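Local structure of phiAB6 tailspike (Unidentified phage, 5JS4) at residues Leu278-Lys287 with Glu307-Asp318. The protein probably binds and fragments the exopolysaccharide of the host bacterium Acinetobacter baumannii as a trimeric beta-helix tailspike. Numbering follows the deposited sequence.
Sequences LGAKGRYILK and EFYYNLGCIDVD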
ATOM      1  N   LEU A 278      32.718 -14.453   4.912  1.00 13.99           N
ATOM      2  CA  LEU A 278      33.010 -15.824   5.304  1.00 14.59           C
ATOM      3  C   LEU A 278      33.487 -16.616   4.095  1.00 15.13           C
ATOM      4  O   LEU A 278      33.214 -16.245   2.951  1.00 16.38           O
ATOM      5  CB  LEU A 278      31.769 -16.486   5.892  1.00 15.13           C
ATOM      6  CG  LEU A 278      31.115 -15.780   7.079  1.00 15.05           C
ATOM      7  CD1 LEU A 278      29.920 -16.590   7.552  1.00 15.13           C
ATOM      8  CD2 LEU A 278      32.100 -15.558   8.223  1.00 15.13           C
ATOM      9  N   GLY A 279      34.211 -17.700   4.356  1.00 15.15           N
ATOM     10  CA  GLY A 279      34.613 -18.639   3.309  1.00 14.80           C
ATOM     11  C   GLY A 279      33.433 -19.443   2.798  1.00 14.19           C
ATOM     12  O   GLY A 279      32.326 -19.332   3.324  1.00 14.63           O
ATOM     13  N   ALA A 280      33.670 -20.266   1.780  1.00 14.20           N
ATOM     14  CA  ALA A 280      32.586 -20.969   1.088  1.00 15.00           C
ATOM     15  C   ALA A 280      31.784 -21.869   2.020  1.00 15.45           C
ATOM     16  O   ALA A 280      30.554 -21.834   2.018  1.00 15.29           O
ATOM     17  CB  ALA A 280      33.138 -21.780  -0.072  1.00 15.40           C
ATOM     18  N   LYS A 281      32.489 -22.670   2.812  1.00 15.66           N
ATOM     19  CA  LYS A 281      31.855 -23.594   3.745  1.00 16.31           C
ATOM     20  C   LYS A 281      32.457 -23.407   5.127  1.00 16.19           C
ATOM     21  O   LYS A 281      33.677 -23.346   5.274  1.00 16.15           O
ATOM     22  CB  LYS A 281      32.061 -25.041   3.290  1.00 17.65           C
ATOM     23  CG  LYS A 281      31.356 -26.072   4.162  1.00 18.95           C
ATOM     24  CD  LYS A 281      31.931 -27.467   3.972  1.00 21.22           C
ATOM     25  CE  LYS A 281      31.469 -28.413   5.067  1.00 24.73           C
ATOM     26  NZ  LYS A 281      30.021 -28.717   4.966  1.00 28.17           N
ATOM     27  N   GLY A 282      31.608 -23.325   6.143  1.00 14.86           N
ATOM     28  CA  GLY A 282      32.108 -23.310   7.504  1.00 15.59           C
ATOM     29  C   GLY A 282      31.106 -22.916   8.560  1.00 15.15           C
ATOM     30  O   GLY A 282      30.268 -22.038   8.352  1.00 15.61           O
ATOM     31  N   ARG A 283      31.210 -23.588   9.699  1.00 15.53           N
ATOM     32  CA  ARG A 283      30.482 -23.240  10.901  1.00 14.94           C
ATOM     33  C   ARG A 283      31.493 -22.548  11.810  1.00 14.63           C
ATOM     34  O   ARG A 283      32.304 -23.204  12.472  1.00 15.96           O
ATOM     35  CB  ARG A 283      29.909 -24.501  11.542  1.00 15.07           C
ATOM     36  CG  ARG A 283      29.076 -24.250  12.782  1.00 15.60           C
ATOM     37  CD  ARG A 283      28.195 -25.448  13.089  1.00 16.37           C
ATOM     38  NE  ARG A 283      27.320 -25.208  14.231  1.00 17.52           N
ATOM     39  CZ  ARG A 283      26.281 -25.970  14.566  1.00 18.03           C
ATOM     40  NH1 ARG A 283      25.959 -27.042  13.845  1.00 18.16           N
ATOM     41  NH2 ARG A 283      25.555 -25.654  15.633  1.00 20.11           N
ATOM     42  N   TYR A 284      31.464 -21.219  11.800  1.00 14.49           N
ATOM     43  CA  TYR A 284      32.498 -20.409  12.435  1.00 14.36           C
ATOM     44  C   TYR A 284      32.165 -20.116  13.894  1.00 15.32           C
ATOM     45  O   TYR A 284      31.236 -19.362  14.188  1.00 15.32           O
ATOM     46  CB  TYR A 284      32.693 -19.100  11.664  1.00 14.08           C
ATOM     47  CG  TYR A 284      33.259 -19.276  10.268  1.00 13.80           C
ATOM     48  CD1 TYR A 284      32.423 -19.463   9.171  1.00 13.55           C
ATOM     49  CD2 TYR A 284      34.634 -19.244  10.043  1.00 13.57           C
ATOM     50  CE1 TYR A 284      32.939 -19.618   7.892  1.00 13.92           C
ATOM     51  CE2 TYR A 284      35.159 -19.396   8.771  1.00 13.66           C
ATOM     52  CZ  TYR A 284      34.313 -19.581   7.698  1.00 13.92           C
ATOM     53  OH  TYR A 284      34.838 -19.731   6.432  1.00 14.52           O
ATOM     54  N   ILE A 285      32.933 -20.715  14.802  1.00 16.18           N
ATOM     55  CA  ILE A 285      32.723 -20.526  16.234  1.00 16.67           C
ATOM     56  C   ILE A 285      33.368 -19.223  16.696  1.00 16.68           C
ATOM     57  O   ILE A 285      34.520 -18.937  16.359  1.00 16.93           O
ATOM     58  CB  ILE A 285      33.313 -21.692  17.061  1.00 17.65           C
ATOM     59  CG1 ILE A 285      32.770 -23.047  16.586  1.00 18.47           C
ATOM     60  CG2 ILE A 285      33.042 -21.497  18.549  1.00 18.18           C
ATOM     61  CD1 ILE A 285      31.261 -23.170  16.568  1.00 19.46           C
ATOM     62  N   LEU A 286      32.613 -18.440  17.465  1.00 16.47           N
ATOM     63  CA  LEU A 286      33.124 -17.228  18.098  1.00 17.30           C
ATOM     64  C   LEU A 286      32.913 -17.318  19.602  1.00 17.90           C
ATOM     65  O   LEU A 286      31.779 -17.449  20.060  1.00 17.98           O
ATOM     66  CB  LEU A 286      32.407 -15.993  17.556  1.00 18.27           C
ATOM     67  CG  LEU A 286      32.611 -15.700  16.069  1.00 19.41           C
ATOM     68  CD1 LEU A 286      31.709 -14.558  15.640  1.00 20.71           C
ATOM     69  CD2 LEU A 286      34.064 -15.372  15.763  1.00 20.24           C
ATOM     70  N   LYS A 287      34.007 -17.258  20.362  1.00 18.89           N
ATOM     71  CA  LYS A 287      33.948 -17.293  21.832  1.00 18.83           C
ATOM     72  C   LYS A 287      34.278 -15.942  22.466  1.00 18.77           C
ATOM     73  O   LYS A 287      34.223 -15.793  23.689  1.00 20.49           O
ATOM     74  CB  LYS A 287      34.902 -18.359  22.373  1.00 19.19           C
ATOM     75  CG  LYS A 287      34.619 -19.756  21.853  1.00 20.77           C
ATOM     76  CD  LYS A 287      35.454 -20.805  22.566  1.00 21.83           C
ATOM     77  CE  LYS A 287      35.211 -22.180  21.970  1.00 24.52           C
ATOM     78  NZ  LYS A 287      36.003 -23.238  22.656  1.00 27.05           N
ATOM     79  N   GLU A 307      20.154 -27.563  11.520  1.00 16.07           N
ATOM     80  CA  GLU A 307      21.563 -27.957  11.617  1.00 16.14           C
ATOM     81  C   GLU A 307      22.199 -28.178  10.246  1.00 14.83           C
ATOM     82  O   GLU A 307      23.392 -27.929  10.069  1.00 14.81           O
ATOM     83  CB  GLU A 307      21.716 -29.221  12.473  1.00 17.21           C
ATOM     84  CG  GLU A 307      21.333 -29.047  13.937  1.00 19.63           C
ATOM     85  CD  GLU A 307      22.263 -28.124  14.708  1.00 19.95           C
ATOM     86  OE1 GLU A 307      23.466 -28.049  14.380  1.00 20.85           O
ATOM     87  OE2 GLU A 307      21.786 -27.473  15.660  1.00 23.08           O
ATOM     88  N   PHE A 308      21.401 -28.643   9.284  1.00 14.80           N
ATOM     89  CA  PHE A 308      21.869 -28.842   7.914  1.00 15.20           C
ATOM     90  C   PHE A 308      22.529 -27.574   7.378  1.00 14.84           C
ATOM     91  O   PHE A 308      23.618 -27.632   6.812  1.00 14.55           O
ATOM     92  CB  PHE A 308      20.714 -29.268   6.997  1.00 16.52           C
ATOM     93  CG  PHE A 308      21.106 -29.416   5.551  1.00 17.22           C
ATOM     94  CD1 PHE A 308      21.673 -30.594   5.086  1.00 19.13           C
ATOM     95  CD2 PHE A 308      20.907 -28.376   4.651  1.00 18.02           C
ATOM     96  CE1 PHE A 308      22.032 -30.732   3.754  1.00 20.13           C
ATOM     97  CE2 PHE A 308      21.266 -28.507   3.320  1.00 18.86           C
ATOM     98  CZ  PHE A 308      21.829 -29.688   2.871  1.00 20.14           C
ATOM     99  N   TYR A 309      21.878 -26.431   7.570  1.00 14.67           N
ATOM    100  CA  TYR A 309      22.414 -25.169   7.058  1.00 14.87           C
ATOM    101  C   TYR A 309      23.508 -24.593   7.965  1.00 14.43           C
ATOM    102  O   TYR A 309      24.472 -24.018   7.461  1.00 15.18           O
ATOM    103  CB  TYR A 309      21.280 -24.170   6.744  1.00 15.31           C
ATOM    104  CG  TYR A 309      20.445 -24.672   5.578  1.00 15.92           C
ATOM    105  CD1 TYR A 309      20.937 -24.622   4.273  1.00 16.67           C
ATOM    106  CD2 TYR A 309      19.202 -25.267   5.784  1.00 17.51           C
ATOM    107  CE1 TYR A 309      20.204 -25.125   3.208  1.00 16.63           C
ATOM    108  CE2 TYR A 309      18.458 -25.763   4.724  1.00 16.95           C
ATOM    109  CZ  TYR A 309      18.964 -25.694   3.438  1.00 16.78           C
ATOM    110  OH  TYR A 309      18.231 -26.202   2.387  1.00 18.49           O
ATOM    111  N   TYR A 310      23.403 -24.791   9.281  1.00 14.31           N
ATOM    112  CA  TYR A 310      24.454 -24.320  10.197  1.00 14.31           C
ATOM    113  C   TYR A 310      25.794 -24.991   9.884  1.00 14.41           C
ATOM    114  O   TYR A 310      26.847 -24.358   9.964  1.00 15.01           O
ATOM    115  CB  TYR A 310      24.124 -24.581  11.676  1.00 14.79           C
ATOM    116  CG  TYR A 310      22.740 -24.179  12.142  1.00 15.65           C
ATOM    117  CD1 TYR A 310      22.044 -23.126  11.551  1.00 16.24           C
ATOM    118  CD2 TYR A 310      22.141 -24.843  13.210  1.00 15.87           C
ATOM    119  CE1 TYR A 310      20.778 -22.771  11.991  1.00 16.92           C
ATOM    120  CE2 TYR A 310      20.878 -24.498  13.655  1.00 16.64           C
ATOM    121  CZ  TYR A 310      20.202 -23.461  13.046  1.00 17.24           C
ATOM    122  OH  TYR A 310      18.948 -23.114  13.491  1.00 18.82           O
ATOM    123  N   ASN A 311      25.747 -26.277   9.547  1.00 14.69           N
ATOM    124  CA  ASN A 311      26.958 -27.033   9.231  1.00 14.58           C
ATOM    125  C   ASN A 311      27.599 -26.619   7.911  1.00 15.09           C
ATOM    126  O   ASN A 311      28.813 -26.732   7.753  1.00 17.62           O
ATOM    127  CB  ASN A 311      26.669 -28.538   9.220  1.00 14.91           C
ATOM    128  CG  ASN A 311      26.504 -29.109  10.615  1.00 15.80           C
ATOM    129  OD1 ASN A 311      26.984 -28.538  11.592  1.00 16.25           O
ATOM    130  ND2 ASN A 311      25.833 -30.248  10.712  1.00 16.55           N
ATOM    131  N   LEU A 312      26.786 -26.146   6.969  1.00 14.26           N
ATOM    132  CA  LEU A 312      27.296 -25.692   5.676  1.00 14.33           C
ATOM    133  C   LEU A 312      27.853 -24.274   5.746  1.00 14.18           C
ATOM    134  O   LEU A 312      28.891 -23.983   5.155  1.00 14.71           O
ATOM    135  CB  LEU A 312      26.207 -25.777   4.607  1.00 14.97           C
ATOM    136  CG  LEU A 312      25.748 -27.192   4.241  1.00 16.01           C
ATOM    137  CD1 LEU A 312      24.591 -27.138   3.259  1.00 16.33           C
ATOM    138  CD2 LEU A 312      26.887 -28.027   3.676  1.00 16.52           C
ATOM    139  N   GLY A 313      27.169 -23.391   6.464  1.00 13.48           N
ATOM    140  CA  GLY A 313      27.600 -22.003   6.531  1.00 13.74           C
ATOM    141  C   GLY A 313      26.863 -21.169   7.554  1.00 13.39           C
ATOM    142  O   GLY A 313      25.680 -20.874   7.392  1.00 13.69           O
ATOM    143  N   CYS A 314      27.566 -20.785   8.614  1.00 13.24           N
ATOM    144  CA  CYS A 314      27.016 -19.859   9.590  1.00 13.71           C
ATOM    145  C   CYS A 314      28.089 -19.324  10.519  1.00 13.12           C
ATOM    146  O   CYS A 314      29.206 -19.843  10.565  1.00 13.59           O
ATOM    147  CB  CYS A 314      25.918 -20.524  10.435  1.00 13.94           C
ATOM    148  SG  CYS A 314      26.512 -21.619  11.750  1.00 15.42           S
ATOM    149  N   ILE A 315      27.728 -18.269  11.239  1.00 12.89           N
ATOM    150  CA  ILE A 315      28.459 -17.837  12.420  1.00 13.82           C
ATOM    151  C   ILE A 315      27.745 -18.456  13.619  1.00 14.45           C
ATOM    152  O   ILE A 315      26.527 -18.360  13.737  1.00 14.58           O
ATOM    153  CB  ILE A 315      28.498 -16.303  12.528  1.00 14.33           C
ATOM    154  CG1 ILE A 315      29.365 -15.735  11.400  1.00 14.77           C
ATOM    155  CG2 ILE A 315      29.034 -15.870  13.889  1.00 15.23           C
ATOM    156  CD1 ILE A 315      29.304 -14.231  11.253  1.00 15.17           C
ATOM    157  N   ASP A 316      28.512 -19.110  14.487  1.00 14.89           N
ATOM    158  CA  ASP A 316      27.967 -19.797  15.651  1.00 15.37           C
ATOM    159  C   ASP A 316      28.636 -19.214  16.891  1.00 15.20           C
ATOM    160  O   ASP A 316      29.765 -19.575  17.240  1.00 16.21           O
ATOM    161  CB  ASP A 316      28.207 -21.303  15.522  1.00 16.35           C
ATOM    162  CG  ASP A 316      27.471 -22.120  16.574  1.00 17.51           C
ATOM    163  OD1 ASP A 316      27.066 -21.562  17.614  1.00 18.34           O
ATOM    164  OD2 ASP A 316      27.300 -23.338  16.349  1.00 18.75           O
ATOM    165  N   VAL A 317      27.937 -18.284  17.535  1.00 14.98           N
ATOM    166  CA  VAL A 317      28.448 -17.601  18.717  1.00 15.52           C
ATOM    167  C   VAL A 317      28.292 -18.512  19.930  1.00 16.49           C
ATOM    168  O   VAL A 317      27.214 -19.049  20.175  1.00 16.22           O
ATOM    169  CB  VAL A 317      27.700 -16.271  18.951  1.00 16.22           C
ATOM    170  CG1 VAL A 317      28.181 -15.589  20.224  1.00 16.68           C
ATOM    171  CG2 VAL A 317      27.885 -15.346  17.756  1.00 16.49           C
ATOM    172  N   ASP A 318      29.379 -18.689  20.677  1.00 17.15           N
ATOM    173  CA  ASP A 318      29.367 -19.539  21.866  1.00 17.97           C
ATOM    174  C   ASP A 318      28.801 -18.765  23.053  1.00 18.29           C
ATOM    175  O   ASP A 318      29.520 -18.024  23.727  1.00 19.40           O
ATOM    176  CB  ASP A 318      30.781 -20.040  22.168  1.00 18.69           C
ATOM    177  CG  ASP A 318      30.835 -20.976  23.363  1.00 20.93           C
ATOM    178  OD1 ASP A 318      29.772 -21.312  23.930  1.00 20.72           O
ATOM    179  OD2 ASP A 318      31.956 -21.376  23.730  1.00 24.09           O
TER
HETATM  180  O   HOH W   1      23.810 -26.550  17.594  1.00 39.67           O
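Arg283 reaches across from strand 282-286 and lays its guanidinium into a notch between the short helix 307-312 and the strand 313-318 that follows it. With CG anti to the backbone N (chi1 -178°) and the chain extended to NE, the CG of the arm runs alongside the sulfur of Cys314, and the CB of Tyr310 pads one guanidinium face. Three protein oxygens and a water line its edge. Asp316 OD2 takes both Arg283 NE (2.8 Å) and Arg283 NH2 (3.0 Å), its anti lone pair pointing to NE. At the helix, Arg283 NH1 donates to Glu307 OE1 at 2.7 Å, almost end-on to that oxygen, and to Asn311 OD1 from above the amide plane. The water links Arg283 NH2 to Glu307 OE2, a second, indirect tie between the two side chains.

The backbones behind the network belong to two neighbouring coils of the right-handed parallel beta-helix, in register from Gly282 beside Gly313 to Leu286 beside Val317. Tyr284 N donates to Cys314 O, and Tyr284 O accepts from Asp316 N at 2.8 Å; Leu286 does likewise with Asp316 and Asp318. On the inward face, bumps interlock: Leu286 CD1 presses tightly on Ile315 CG2 (3.5 Å), while Leu278 CD1 meets Ile315 CG1 at 4.0 Å, the two side chains crossing at about a right angle. Phe263 of helix 260-268 packs against all three.

Asp316 OD1 is held by Ser345 on the next coil, so the carboxylate joins three successive coils. Tyr310 and Arg343 both border a malonate-occupied pocket; the salt-bridge network thus ties the helix beside that pocket to the coil before it. In-plane bonds on all three nitrogens, with Tyr310 CB over one face, would be expected to fix the guanidinium's rotation, its charge balanced by Glu307 and Asp316.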